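Local coordinates for hypothetical protein SA2161 (PDB 1Y7R), which is of unknown function but is probably an acetyltransferase of the GNAT family, which would transfer an acetyl group from acetyl-coenzyme A to a substrate not yet identified, at residues D46-R55 against V67-Y75; G81-M89 against K112-M120. The protein carries 4 engineered substitutions. All coordinates share one frame; numbering follows the deposited sequence.

Interaction 1 of 2, residues D46-R55 against V67-Y75; sequences DKDRLIGMGR and VDIAVLKSY. Engineered in segment 67-75: L72 (natural residue Ser).
The Y75 ring takes I51 CG2 over one face, a CH-pi contact with the methyl 3.7 Å from the ring centroid, and D46 OD2 and a water at its edge. There the Y75 hydroxyl donates a very short hydrogen bond of 2.5 Å from OH to D46 OD2, the carboxylate standing nearly perpendicular to the ring. The R49 guanidinium has CD1 of the engineered L72 over the centre of one face, 3.4 Å from CZ, and in its plane the same water, which accepts from NH1 and donates to Y75 OH. R49 reaches this far because its side chain is fully extended, with CG anti to the backbone N (chi1 -176°). At the other end R55 NH1 makes a salt bridge to D68 OD2 at 2.8 Å, the oxygen lying at the guanidinium edge; D68 is also paired with R18, and R55 with D59 of the second subunit. These ends are joined by antiparallel strands 49-55 and 67-71 of a beta hairpin in the central sheet of the GNAT fold. M53 and A70 form a hydrogen-bonded pair, as do R55 and V67, but the register slips by one residue between them, a beta bulge at which D68 adopts positive phi (59°). M53 CG packs against A70 CB on the face covered by helix 11-20, whereas I69 CD1 lies 3.6 Å from G54 CA.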
ATOM      1  N   ASP A  46       1.595  12.975 -24.367  1.00  8.64           N
ATOM      2  CA  ASP A  46       0.970  13.710 -25.451  1.00  8.72           C
ATOM      3  C   ASP A  46       2.161  14.294 -26.191  1.00  9.35           C
ATOM      4  O   ASP A  46       2.822  15.208 -25.661  1.00  8.24           O
ATOM      5  CB  ASP A  46       0.064  14.844 -24.923  1.00  9.12           C
ATOM      6  CG  ASP A  46      -0.596  15.634 -26.047  1.00 11.15           C
ATOM      7  OD1 ASP A  46      -0.305  15.344 -27.219  1.00 12.03           O
ATOM      8  OD2 ASP A  46      -1.412  16.568 -25.784  1.00 13.82           O
ATOM      9  N   LYS A  47       2.434  13.738 -27.382  1.00  9.66           N
ATOM     10  CA  LYS A  47       3.659  14.018 -28.145  1.00 10.44           C
ATOM     11  C   LYS A  47       4.849  13.728 -27.204  1.00 10.60           C
ATOM     12  O   LYS A  47       4.990  12.591 -26.764  1.00 10.58           O
ATOM     13  CB  LYS A  47       3.624  15.430 -28.763  1.00 10.87           C
ATOM     14  CG  LYS A  47       2.514  15.511 -29.827  1.00 14.79           C
ATOM     15  CD  LYS A  47       2.440  16.894 -30.473  1.00 19.69           C
ATOM     16  CE  LYS A  47       0.985  17.393 -30.482  1.00 22.95           C
ATOM     17  NZ  LYS A  47       0.838  18.686 -31.206  1.00 27.13           N
ATOM     18  N   ASP A  48       5.649  14.724 -26.849  1.00 10.35           N
ATOM     19  CA  ASP A  48       6.787  14.461 -25.960  1.00 11.16           C
ATOM     20  C   ASP A  48       6.578  14.942 -24.523  1.00 10.15           C
ATOM     21  O   ASP A  48       7.544  15.060 -23.765  1.00 11.61           O
ATOM     22  CB  ASP A  48       8.089  15.026 -26.544  1.00 12.48           C
ATOM     23  CG  ASP A  48       8.496  14.340 -27.826  1.00 16.71           C
ATOM     24  OD1 ASP A  48       7.875  13.311 -28.203  1.00 19.49           O
ATOM     25  OD2 ASP A  48       9.442  14.862 -28.464  1.00 22.08           O
ATOM     26  N   ARG A  49       5.331  15.163 -24.132  1.00  8.87           N
ATOM     27  CA  ARG A  49       5.049  15.625 -22.774  1.00  7.47           C
ATOM     28  C   ARG A  49       4.355  14.547 -21.960  1.00  7.20           C
ATOM     29  O   ARG A  49       3.349  13.976 -22.426  1.00  6.88           O
ATOM     30  CB  ARG A  49       4.153  16.851 -22.782  1.00  8.24           C
ATOM     31  CG  ARG A  49       3.904  17.439 -21.392  1.00  9.39           C
ATOM     32  CD  ARG A  49       2.936  18.598 -21.461  1.00  8.71           C
ATOM     33  NE  ARG A  49       2.893  19.295 -20.173  1.00  8.02           N
ATOM     34  CZ  ARG A  49       1.992  20.208 -19.846  1.00  8.47           C
ATOM     35  NH1 ARG A  49       1.017  20.534 -20.694  1.00  9.70           N
ATOM     36  NH2 ARG A  49       2.051  20.757 -18.644  1.00  8.71           N
ATOM     37  N   LEU A  50       4.858  14.319 -20.743  1.00  6.40           N
ATOM     38  CA  LEU A  50       4.187  13.383 -19.835  1.00  6.22           C
ATOM     39  C   LEU A  50       2.922  14.069 -19.315  1.00  5.96           C
ATOM     40  O   LEU A  50       3.027  15.147 -18.719  1.00  6.41           O
ATOM     41  CB  LEU A  50       5.077  13.025 -18.635  1.00  6.82           C
ATOM     42  CG  LEU A  50       4.496  12.019 -17.633  1.00  7.31           C
ATOM     43  CD1 LEU A  50       4.330  10.639 -18.218  1.00  9.97           C
ATOM     44  CD2 LEU A  50       5.359  11.918 -16.372  1.00  7.22           C
ATOM     45  N   ILE A  51       1.759  13.427 -19.490  1.00  4.99           N
ATOM     46  CA  ILE A  51       0.525  14.014 -18.990  1.00  5.07           C
ATOM     47  C   ILE A  51      -0.175  13.223 -17.860  1.00  4.76           C
ATOM     48  O   ILE A  51      -1.087  13.736 -17.207  1.00  6.19           O
ATOM     49  CB  ILE A  51      -0.414  14.380 -20.144  1.00  4.49           C
ATOM     50  CG1 ILE A  51      -1.031  13.138 -20.807  1.00  7.02           C
ATOM     51  CG2 ILE A  51       0.346  15.259 -21.166  1.00  6.70           C
ATOM     52  CD1 ILE A  51      -2.190  12.554 -20.044  1.00 10.41           C
ATOM     53  N   GLY A  52       0.262  11.977 -17.643  1.00  4.77           N
ATOM     54  CA  GLY A  52      -0.401  11.134 -16.648  1.00  5.19           C
ATOM     55  C   GLY A  52       0.401   9.911 -16.287  1.00  5.44           C
ATOM     56  O   GLY A  52       1.263   9.462 -17.051  1.00  5.47           O
HETATM   57  N   MSE A  53       0.147   9.404 -15.085  1.00  6.42           N
HETATM   58  CA  MSE A  53       0.824   8.203 -14.595  1.00  8.48           C
HETATM   59  C   MSE A  53      -0.017   7.532 -13.518  1.00  6.85           C
HETATM   60  O   MSE A  53      -0.910   8.124 -12.925  1.00  6.70           O
HETATM   61  CB  MSE A  53       2.196   8.536 -14.010  1.00  8.15           C
HETATM   62  CG  MSE A  53       2.111   9.101 -12.641  1.00  8.92           C
HETATM   63 SE   MSE A  53       3.920   9.493 -12.050  1.00 21.69          SE
HETATM   64  CE  MSE A  53       4.763   8.005 -12.615  1.00 14.45           C
ATOM     65  N   GLY A  54       0.296   6.282 -13.278  1.00  5.91           N
ATOM     66  CA  GLY A  54      -0.196   5.553 -12.092  1.00  5.05           C
ATOM     67  C   GLY A  54       0.811   4.469 -11.736  1.00  4.70           C
ATOM     68  O   GLY A  54       1.568   3.990 -12.601  1.00  4.85           O
ATOM     69  N   ARG A  55       0.853   4.087 -10.457  1.00  5.31           N
ATOM     70  CA  ARG A  55       1.847   3.104 -10.008  1.00  5.02           C
ATOM     71  C   ARG A  55       1.166   2.094  -9.088  1.00  5.82           C
ATOM     72  O   ARG A  55       0.104   2.381  -8.520  1.00  7.07           O
ATOM     73  CB  ARG A  55       3.027   3.803  -9.286  1.00  5.03           C
ATOM     74  CG  ARG A  55       3.706   4.876 -10.149  1.00  3.37           C
ATOM     75  CD  ARG A  55       4.706   5.723  -9.406  1.00  6.56           C
ATOM     76  NE  ARG A  55       5.903   4.961  -9.009  1.00  8.30           N
ATOM     77  CZ  ARG A  55       6.422   4.901  -7.780  1.00  7.09           C
ATOM     78  NH1 ARG A  55       5.889   5.571  -6.756  1.00  9.92           N
ATOM     79  NH2 ARG A  55       7.530   4.178  -7.608  1.00  8.19           N
ATOM     80  N   VAL A  67      -1.099   3.735  -6.215  1.00  5.95           N
ATOM     81  CA  VAL A  67      -0.548   4.994  -5.702  1.00  7.08           C
ATOM     82  C   VAL A  67      -0.191   5.913  -6.864  1.00  7.02           C
ATOM     83  O   VAL A  67      -0.077   5.439  -7.986  1.00  7.68           O
ATOM     84  CB  VAL A  67       0.715   4.770  -4.799  1.00  7.04           C
ATOM     85  CG1 VAL A  67       0.373   3.940  -3.545  1.00  8.38           C
ATOM     86  CG2 VAL A  67       1.931   4.145  -5.591  1.00  6.55           C
ATOM     87  N   ASP A  68      -0.031   7.210  -6.596  1.00  8.29           N
ATOM     88  CA  ASP A  68       0.489   8.155  -7.601  1.00  8.90           C
ATOM     89  C   ASP A  68      -0.357   8.223  -8.856  1.00  8.87           C
ATOM     90  O   ASP A  68       0.179   8.306  -9.975  1.00  8.92           O
ATOM     91  CB  ASP A  68       1.936   7.797  -7.968  1.00  9.70           C
ATOM     92  CG  ASP A  68       2.918   8.247  -6.917  1.00 12.55           C
ATOM     93  OD1 ASP A  68       2.648   9.279  -6.276  1.00 19.58           O
ATOM     94  OD2 ASP A  68       3.936   7.588  -6.699  1.00 14.49           O
ATOM     95  N   ILE A  69      -1.691   8.204  -8.705  1.00  8.37           N
ATOM     96  CA  ILE A  69      -2.561   8.437  -9.870  1.00  8.32           C
ATOM     97  C   ILE A  69      -2.565   9.939 -10.119  1.00  8.43           C
ATOM     98  O   ILE A  69      -3.252  10.700  -9.415  1.00  9.26           O
ATOM     99  CB  ILE A  69      -3.990   7.899  -9.633  1.00  8.23           C
ATOM    100  CG1 ILE A  69      -3.908   6.409  -9.272  1.00  9.14           C
ATOM    101  CG2 ILE A  69      -4.889   8.116 -10.890  1.00  9.30           C
ATOM    102  CD1 ILE A  69      -3.377   5.541 -10.343  1.00 11.53           C
ATOM    103  N   ALA A  70      -1.802  10.367 -11.122  1.00  7.86           N
ATOM    104  CA  ALA A  70      -1.553  11.789 -11.318  1.00  6.62           C
ATOM    105  C   ALA A  70      -1.826  12.110 -12.767  1.00  7.14           C
ATOM    106  O   ALA A  70      -1.183  11.534 -13.653  1.00  7.68           O
ATOM    107  CB  ALA A  70      -0.100  12.106 -11.006  1.00  8.72           C
ATOM    108  N   VAL A  71      -2.737  13.043 -13.011  1.00  5.19           N
ATOM    109  CA  VAL A  71      -3.008  13.514 -14.377  1.00  5.02           C
ATOM    110  C   VAL A  71      -2.869  15.039 -14.324  1.00  5.52           C
ATOM    111  O   VAL A  71      -3.419  15.664 -13.419  1.00  4.85           O
ATOM    112  CB  VAL A  71      -4.456  13.096 -14.824  1.00  5.34           C
ATOM    113  CG1 VAL A  71      -4.876  13.801 -16.117  1.00  6.00           C
ATOM    114  CG2 VAL A  71      -4.595  11.528 -14.901  1.00  6.35           C
ATOM    115  N   LEU A  72      -2.147  15.643 -15.268  1.00  4.11           N
ATOM    116  CA  LEU A  72      -2.064  17.114 -15.326  1.00  4.84           C
ATOM    117  C   LEU A  72      -3.416  17.773 -15.148  1.00  5.77           C
ATOM    118  O   LEU A  72      -4.420  17.350 -15.752  1.00  4.37           O
ATOM    119  CB  LEU A  72      -1.479  17.577 -16.650  1.00  6.19           C
ATOM    120  CG  LEU A  72      -0.029  17.200 -16.885  1.00  6.22           C
ATOM    121  CD1 LEU A  72       0.334  17.629 -18.307  1.00  5.47           C
ATOM    122  CD2 LEU A  72       0.847  17.919 -15.856  1.00  5.92           C
ATOM    123  N   LYS A  73      -3.443  18.830 -14.333  1.00  6.22           N
ATOM    124  CA  LYS A  73      -4.687  19.571 -14.139  1.00  8.51           C
ATOM    125  C   LYS A  73      -5.308  19.939 -15.502  1.00  8.39           C
ATOM    126  O   LYS A  73      -6.510  19.751 -15.704  1.00  9.39           O
ATOM    127  CB  LYS A  73      -4.413  20.812 -13.316  1.00  9.83           C
ATOM    128  CG  LYS A  73      -5.273  20.966 -12.059  1.00 15.21           C
ATOM    129  CD  LYS A  73      -5.449  19.698 -11.221  1.00 19.04           C
ATOM    130  CE  LYS A  73      -6.592  19.893 -10.180  1.00 20.13           C
ATOM    131  NZ  LYS A  73      -7.137  18.606  -9.588  1.00 24.19           N
ATOM    132  N   SER A  74      -4.483  20.373 -16.450  1.00  9.06           N
ATOM    133  CA  SER A  74      -4.974  20.820 -17.755  1.00  9.06           C
ATOM    134  C   SER A  74      -5.526  19.668 -18.614  1.00  8.73           C
ATOM    135  O   SER A  74      -6.261  19.921 -19.575  1.00  8.59           O
ATOM    136  CB  SER A  74      -3.896  21.595 -18.526  1.00 10.23           C
ATOM    137  OG  SER A  74      -2.759  20.775 -18.739  1.00 10.68           O
ATOM    138  N   TYR A  75      -5.187  18.421 -18.260  1.00  6.80           N
ATOM    139  CA  TYR A  75      -5.693  17.223 -18.945  1.00  7.31           C
ATOM    140  C   TYR A  75      -6.765  16.455 -18.163  1.00  7.73           C
ATOM    141  O   TYR A  75      -7.238  15.391 -18.626  1.00  6.81           O
ATOM    142  CB  TYR A  75      -4.525  16.276 -19.224  1.00  7.76           C
ATOM    143  CG  TYR A  75      -3.671  16.701 -20.406  1.00  7.75           C
ATOM    144  CD1 TYR A  75      -2.747  17.742 -20.292  1.00  8.80           C
ATOM    145  CD2 TYR A  75      -3.791  16.052 -21.638  1.00 10.33           C
ATOM    146  CE1 TYR A  75      -1.976  18.135 -21.366  1.00  8.67           C
ATOM    147  CE2 TYR A  75      -3.021  16.431 -22.727  1.00 10.19           C
ATOM    148  CZ  TYR A  75      -2.115  17.485 -22.589  1.00 10.13           C
ATOM    149  OH  TYR A  75      -1.328  17.863 -23.667  1.00 12.10           O
TER
HETATM  150  O   HOH W   1       0.392  20.037 -23.418  1.00 21.94           O

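Interaction 2 of 2, residues G81-M89 against K112-M120; sequences GSLIMEHIM and KLYVKFGFM. Engineered in segment 112-120: V115 (natural residue Ala). With PO4 (phosphate ion), chain C; PO4 (phosphate ion), chain D.
Segment 81-89 is helical throughout, and it faces residues of helix 110-115 and the type I turn V115-G118, with S82 nearest L113 and M85 nearest F117 by their CA atoms. No hydrogen bond joins the two segments, and the contact is chiefly apolar. F117 is its centre: M85 CB lies over one face of the ring, 3.6 Å from the centroid and 17° off the normal, in a CH-pi contact. E86 bends at chi2 (-76°) to bring its carboxylate to the ring edge, CD 3.6 Å from F117 CE2, with the two planes perpendicular. M89 CG approaches F117 CD2 obliquely. A bend at chi2 (-60°) brings the selenium of M85, a selenomethionine, to the edge of the Y114 ring, 3.9 Å from CE1, in a Met-aromatic contact, and a further bend at chi3 turns its CE methyl to F119 CE2. M89 SE meets the edge of the F119 ring in a second Met-aromatic contact. Nearer the start of the helix, L113 CD1 sits 3.5 Å from S82 OG. Beside it, S82 binds one phosphate twice, from its backbone N and through OG to O2 at 2.8 Å, while G81 N donates to a second phosphate. The ions probably come from the crystallisation liquor, but their place at the N-terminal end of this helix is consistent with the pyrophosphate-binding loop of GNAT enzymes, where backbone N-H groups receive the phosphates of acetyl-CoA. Helix 80-95 lies with L83 and I84 on strand 40-46 and M89 on strand 63-71, Y114 and F119 rest on strand 101-107, and M120 pairs antiparallel with a strand of the second subunit, continuing the sheet across the interface.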
ATOM      1  N   GLY A  81      -7.442   9.675 -16.478  1.00  6.00           N
ATOM      2  CA  GLY A  81      -7.399   8.911 -15.206  1.00  5.92           C
ATOM      3  C   GLY A  81      -7.953   7.507 -15.467  1.00  4.74           C
ATOM      4  O   GLY A  81      -7.415   6.495 -14.977  1.00  5.55           O
ATOM      5  N   SER A  82      -9.025   7.425 -16.255  1.00  5.78           N
ATOM      6  CA  SER A  82      -9.639   6.137 -16.548  1.00  5.73           C
ATOM      7  C   SER A  82      -8.694   5.293 -17.380  1.00  5.55           C
ATOM      8  O   SER A  82      -8.574   4.102 -17.142  1.00  5.75           O
ATOM      9  CB  SER A  82     -10.969   6.293 -17.297  1.00  5.55           C
ATOM     10  OG  SER A  82     -12.046   6.453 -16.372  1.00  9.36           O
ATOM     11  N   LEU A  83      -8.000   5.917 -18.333  1.00  5.51           N
ATOM     12  CA  LEU A  83      -7.016   5.189 -19.146  1.00  5.12           C
ATOM     13  C   LEU A  83      -5.895   4.554 -18.285  1.00  4.45           C
ATOM     14  O   LEU A  83      -5.574   3.355 -18.417  1.00  5.61           O
ATOM     15  CB  LEU A  83      -6.460   6.123 -20.238  1.00  4.35           C
ATOM     16  CG  LEU A  83      -5.548   5.394 -21.259  1.00  7.54           C
ATOM     17  CD1 LEU A  83      -6.228   4.220 -21.964  1.00  9.70           C
ATOM     18  CD2 LEU A  83      -5.119   6.387 -22.277  1.00  6.48           C
ATOM     19  N   ILE A  84      -5.350   5.354 -17.374  1.00  3.98           N
ATOM     20  CA  ILE A  84      -4.377   4.876 -16.380  1.00  4.15           C
ATOM     21  C   ILE A  84      -4.934   3.672 -15.594  1.00  3.99           C
ATOM     22  O   ILE A  84      -4.305   2.608 -15.502  1.00  4.67           O
ATOM     23  CB  ILE A  84      -3.966   6.037 -15.468  1.00  3.73           C
ATOM     24  CG1 ILE A  84      -3.059   6.988 -16.265  1.00  5.05           C
ATOM     25  CG2 ILE A  84      -3.249   5.526 -14.202  1.00  5.34           C
ATOM     26  CD1 ILE A  84      -2.940   8.399 -15.690  1.00 10.00           C
HETATM   27  N   MSE A  85      -6.142   3.829 -15.079  1.00  4.85           N
HETATM   28  CA  MSE A  85      -6.750   2.772 -14.264  1.00  5.50           C
HETATM   29  C   MSE A  85      -6.999   1.514 -15.084  1.00  5.98           C
HETATM   30  O   MSE A  85      -6.817   0.429 -14.564  1.00  6.37           O
HETATM   31  CB  MSE A  85      -8.050   3.262 -13.615  1.00  6.93           C
HETATM   32  CG  MSE A  85      -7.883   4.193 -12.438  1.00  6.56           C
HETATM   33 SE   MSE A  85      -6.846   3.336 -10.955  1.00 17.61          SE
HETATM   34  CE  MSE A  85      -8.171   1.991 -10.425  1.00 10.83           C
ATOM     35  N   GLU A  86      -7.405   1.639 -16.357  1.00  5.85           N
ATOM     36  CA  GLU A  86      -7.601   0.463 -17.192  1.00  7.00           C
ATOM     37  C   GLU A  86      -6.301  -0.335 -17.294  1.00  6.60           C
ATOM     38  O   GLU A  86      -6.294  -1.563 -17.188  1.00  7.67           O
ATOM     39  CB  GLU A  86      -8.101   0.861 -18.599  1.00  7.56           C
ATOM     40  CG  GLU A  86      -9.557   1.339 -18.619  1.00 11.23           C
ATOM     41  CD  GLU A  86     -10.570   0.166 -18.498  1.00 12.39           C
ATOM     42  OE1 GLU A  86     -10.171  -0.942 -18.068  1.00 14.23           O
ATOM     43  OE2 GLU A  86     -11.758   0.353 -18.856  1.00 14.22           O
ATOM     44  N   HIS A  87      -5.183   0.354 -17.483  1.00  5.50           N
ATOM     45  CA  HIS A  87      -3.889  -0.364 -17.570  1.00  5.80           C
ATOM     46  C   HIS A  87      -3.451  -0.959 -16.226  1.00  5.97           C
ATOM     47  O   HIS A  87      -2.989  -2.119 -16.160  1.00  6.48           O
ATOM     48  CB  HIS A  87      -2.850   0.548 -18.206  1.00  6.00           C
ATOM     49  CG  HIS A  87      -3.064   0.725 -19.678  1.00  8.58           C
ATOM     50  ND1 HIS A  87      -2.503  -0.121 -20.613  1.00  9.58           N
ATOM     51  CD2 HIS A  87      -3.853   1.583 -20.370  1.00  8.78           C
ATOM     52  CE1 HIS A  87      -2.887   0.249 -21.824  1.00 10.35           C
ATOM     53  NE2 HIS A  87      -3.710   1.278 -21.707  1.00  9.52           N
ATOM     54  N   ILE A  88      -3.696  -0.221 -15.143  1.00  5.25           N
ATOM     55  CA  ILE A  88      -3.432  -0.757 -13.803  1.00  5.89           C
ATOM     56  C   ILE A  88      -4.287  -1.995 -13.513  1.00  5.51           C
ATOM     57  O   ILE A  88      -3.782  -3.010 -13.003  1.00  6.89           O
ATOM     58  CB  ILE A  88      -3.635   0.343 -12.733  1.00  5.76           C
ATOM     59  CG1 ILE A  88      -2.495   1.345 -12.817  1.00  5.84           C
ATOM     60  CG2 ILE A  88      -3.741  -0.244 -11.331  1.00  5.57           C
ATOM     61  CD1 ILE A  88      -2.688   2.496 -11.881  1.00 11.49           C
HETATM   62  N   MSE A  89      -5.569  -1.930 -13.871  1.00  6.19           N
HETATM   63  CA  MSE A  89      -6.484  -3.056 -13.582  1.00  7.06           C
HETATM   64  C   MSE A  89      -6.146  -4.282 -14.420  1.00  7.37           C
HETATM   65  O   MSE A  89      -6.328  -5.425 -13.958  1.00  7.80           O
HETATM   66  CB  MSE A  89      -7.952  -2.651 -13.758  1.00  7.13           C
HETATM   67  CG  MSE A  89      -8.459  -1.653 -12.719  1.00 11.93           C
HETATM   68 SE   MSE A  89      -8.030  -2.133 -10.832  1.00 23.54          SE
HETATM   69  CE  MSE A  89      -6.396  -1.302 -10.647  1.00 24.84           C
ATOM     70  N   LYS A 112     -14.855   9.321  -7.321  1.00 13.45           N
ATOM     71  CA  LYS A 112     -15.718   9.064  -8.482  1.00 13.42           C
ATOM     72  C   LYS A 112     -15.045   8.270  -9.593  1.00 12.34           C
ATOM     73  O   LYS A 112     -15.716   7.491 -10.305  1.00 13.20           O
ATOM     74  CB  LYS A 112     -16.239  10.369  -9.073  1.00 13.56           C
ATOM     75  CG  LYS A 112     -17.099  11.183  -8.128  1.00 17.73           C
ATOM     76  CD  LYS A 112     -17.697  12.368  -8.879  1.00 19.80           C
ATOM     77  CE  LYS A 112     -18.401  13.331  -7.927  1.00 24.11           C
ATOM     78  NZ  LYS A 112     -19.443  12.680  -7.061  1.00 24.54           N
ATOM     79  N   LEU A 113     -13.745   8.498  -9.776  1.00  9.95           N
ATOM     80  CA  LEU A 113     -12.953   7.726 -10.736  1.00  8.34           C
ATOM     81  C   LEU A 113     -12.835   6.253 -10.296  1.00  7.94           C
ATOM     82  O   LEU A 113     -13.098   5.318 -11.078  1.00  7.62           O
ATOM     83  CB  LEU A 113     -11.555   8.336 -10.873  1.00  8.12           C
ATOM     84  CG  LEU A 113     -10.563   7.438 -11.632  1.00  7.31           C
ATOM     85  CD1 LEU A 113     -11.047   7.257 -13.072  1.00  8.75           C
ATOM     86  CD2 LEU A 113      -9.172   7.948 -11.617  1.00  8.38           C
ATOM     87  N   TYR A 114     -12.468   6.034  -9.039  1.00  7.40           N
ATOM     88  CA  TYR A 114     -12.165   4.642  -8.626  1.00  6.82           C
ATOM     89  C   TYR A 114     -13.420   3.808  -8.547  1.00  6.62           C
ATOM     90  O   TYR A 114     -13.376   2.615  -8.774  1.00  6.81           O
ATOM     91  CB  TYR A 114     -11.392   4.610  -7.308  1.00  7.71           C
ATOM     92  CG  TYR A 114     -10.188   5.511  -7.399  1.00  8.93           C
ATOM     93  CD1 TYR A 114      -9.157   5.230  -8.307  1.00 10.08           C
ATOM     94  CD2 TYR A 114     -10.072   6.642  -6.595  1.00  9.36           C
ATOM     95  CE1 TYR A 114      -8.054   6.079  -8.423  1.00 11.14           C
ATOM     96  CE2 TYR A 114      -8.986   7.488  -6.698  1.00 12.01           C
ATOM     97  CZ  TYR A 114      -7.977   7.212  -7.604  1.00 12.77           C
ATOM     98  OH  TYR A 114      -6.866   8.062  -7.670  1.00 14.55           O
ATOM     99  N   VAL A 115     -14.553   4.451  -8.277  1.00  7.95           N
ATOM    100  CA  VAL A 115     -15.845   3.751  -8.243  1.00  8.89           C
ATOM    101  C   VAL A 115     -16.138   3.057  -9.591  1.00  8.99           C
ATOM    102  O   VAL A 115     -16.753   1.980  -9.632  1.00  9.67           O
ATOM    103  CB  VAL A 115     -17.007   4.734  -7.846  1.00  9.92           C
ATOM    104  CG1 VAL A 115     -18.343   4.019  -7.900  1.00 12.40           C
ATOM    105  CG2 VAL A 115     -16.776   5.258  -6.449  1.00  8.97           C
ATOM    106  N   LYS A 116     -15.715   3.684 -10.690  1.00  8.99           N
ATOM    107  CA  LYS A 116     -15.863   3.114 -12.042  1.00  9.41           C
ATOM    108  C   LYS A 116     -15.209   1.742 -12.217  1.00  9.96           C
ATOM    109  O   LYS A 116     -15.585   0.979 -13.106  1.00  9.97           O
ATOM    110  CB  LYS A 116     -15.239   4.052 -13.092  1.00  9.31           C
ATOM    111  CG  LYS A 116     -15.917   5.386 -13.205  1.00 10.34           C
ATOM    112  CD  LYS A 116     -15.207   6.262 -14.280  1.00 10.26           C
ATOM    113  CE  LYS A 116     -15.818   7.652 -14.312  1.00 13.87           C
ATOM    114  NZ  LYS A 116     -17.309   7.491 -14.460  1.00 16.83           N
ATOM    115  N   PHE A 117     -14.217   1.453 -11.371  1.00  8.76           N
ATOM    116  CA  PHE A 117     -13.399   0.238 -11.459  1.00  8.93           C
ATOM    117  C   PHE A 117     -13.723  -0.756 -10.356  1.00  9.46           C
ATOM    118  O   PHE A 117     -13.048  -1.767 -10.218  1.00 10.89           O
ATOM    119  CB  PHE A 117     -11.923   0.634 -11.492  1.00  8.50           C
ATOM    120  CG  PHE A 117     -11.588   1.372 -12.744  1.00  8.90           C
ATOM    121  CD1 PHE A 117     -11.699   2.768 -12.795  1.00  8.91           C
ATOM    122  CD2 PHE A 117     -11.316   0.673 -13.899  1.00  9.99           C
ATOM    123  CE1 PHE A 117     -11.492   3.448 -13.981  1.00  9.16           C
ATOM    124  CE2 PHE A 117     -11.080   1.345 -15.106  1.00  7.87           C
ATOM    125  CZ  PHE A 117     -11.171   2.736 -15.138  1.00  9.23           C
ATOM    126  N   GLY A 118     -14.783  -0.459  -9.600  1.00  9.26           N
ATOM    127  CA  GLY A 118     -15.339  -1.410  -8.640  1.00  7.78           C
ATOM    128  C   GLY A 118     -14.905  -1.166  -7.210  1.00  7.94           C
ATOM    129  O   GLY A 118     -15.327  -1.894  -6.311  1.00  7.82           O
ATOM    130  N   PHE A 119     -14.089  -0.137  -6.993  1.00  7.05           N
ATOM    131  CA  PHE A 119     -13.629   0.201  -5.627  1.00  7.46           C
ATOM    132  C   PHE A 119     -14.782   0.699  -4.759  1.00  8.59           C
ATOM    133  O   PHE A 119     -15.686   1.379  -5.241  1.00  8.04           O
ATOM    134  CB  PHE A 119     -12.499   1.236  -5.682  1.00  7.31           C
ATOM    135  CG  PHE A 119     -11.217   0.641  -6.128  1.00  6.43           C
ATOM    136  CD1 PHE A 119     -10.325   0.120  -5.194  1.00  6.78           C
ATOM    137  CD2 PHE A 119     -10.921   0.509  -7.488  1.00  7.79           C
ATOM    138  CE1 PHE A 119      -9.124  -0.487  -5.611  1.00  7.70           C
ATOM    139  CE2 PHE A 119      -9.736  -0.122  -7.893  1.00  6.06           C
ATOM    140  CZ  PHE A 119      -8.848  -0.628  -6.950  1.00  8.49           C
HETATM  141  N   MSE A 120     -14.753   0.320  -3.488  1.00  9.50           N
HETATM  142  CA  MSE A 120     -15.746   0.798  -2.543  1.00 15.06           C
HETATM  143  C   MSE A 120     -15.051   1.304  -1.277  1.00 10.67           C
HETATM  144  O   MSE A 120     -13.899   0.943  -1.001  1.00  9.27           O
HETATM  145  CB  MSE A 120     -16.698  -0.325  -2.205  1.00 14.02           C
HETATM  146  CG  MSE A 120     -15.954  -1.546  -1.790  1.00 18.77           C
HETATM  147 SE   MSE A 120     -17.059  -2.691  -0.857  1.00 37.54          SE
HETATM  148  CE  MSE A 120     -17.984  -3.596  -2.387  1.00 32.23           C
TER
HETATM  149  P   PO4 C 503     -12.119  10.233 -16.013  0.50  2.06           P
HETATM  150  O1  PO4 C 503     -12.032  10.412 -14.504  0.50  2.00           O
HETATM  151  O2  PO4 C 503     -13.001   9.069 -16.387  0.50  2.00           O
HETATM  152  O3  PO4 C 503     -10.696   9.982 -16.471  0.50  2.00           O
HETATM  153  O4  PO4 C 503     -12.578  11.481 -16.737  0.50  3.35           O
HETATM  154  P   PO4 D 504      -9.205  12.348 -14.207  0.50  9.47           P
HETATM  155  O1  PO4 D 504     -10.208  11.517 -13.438  0.50  8.75           O
HETATM  156  O2  PO4 D 504      -9.327  12.073 -15.682  0.50  7.81           O
HETATM  157  O3  PO4 D 504      -7.818  11.907 -13.770  0.50  5.48           O
HETATM  158  O4  PO4 D 504      -9.445  13.824 -14.001  0.50  6.26           O

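Overall arrangement
From the N terminus, strand 3-5 and helices 11-20 and 28-34 precede strand 40-46, which leads into interaction 1. That contact closes the hairpin of strands 49-58 and 63-71, with 11 residues between its segments. The chain then enters helix 80-95, opening interaction 2, which closes a longer loop of 22 residues containing the rest of that helix and strand 101-107. The two contacts follow in series, neither nested nor crossed, with centres 15 Å apart. They meet where strand 63-71 packs on helix 80-95: V71 against I84 and I69 against I88, while Y114 reaches I69. Together they tie the hairpin, through helix 80-95, to helix 110-115, and both touch the second subunit.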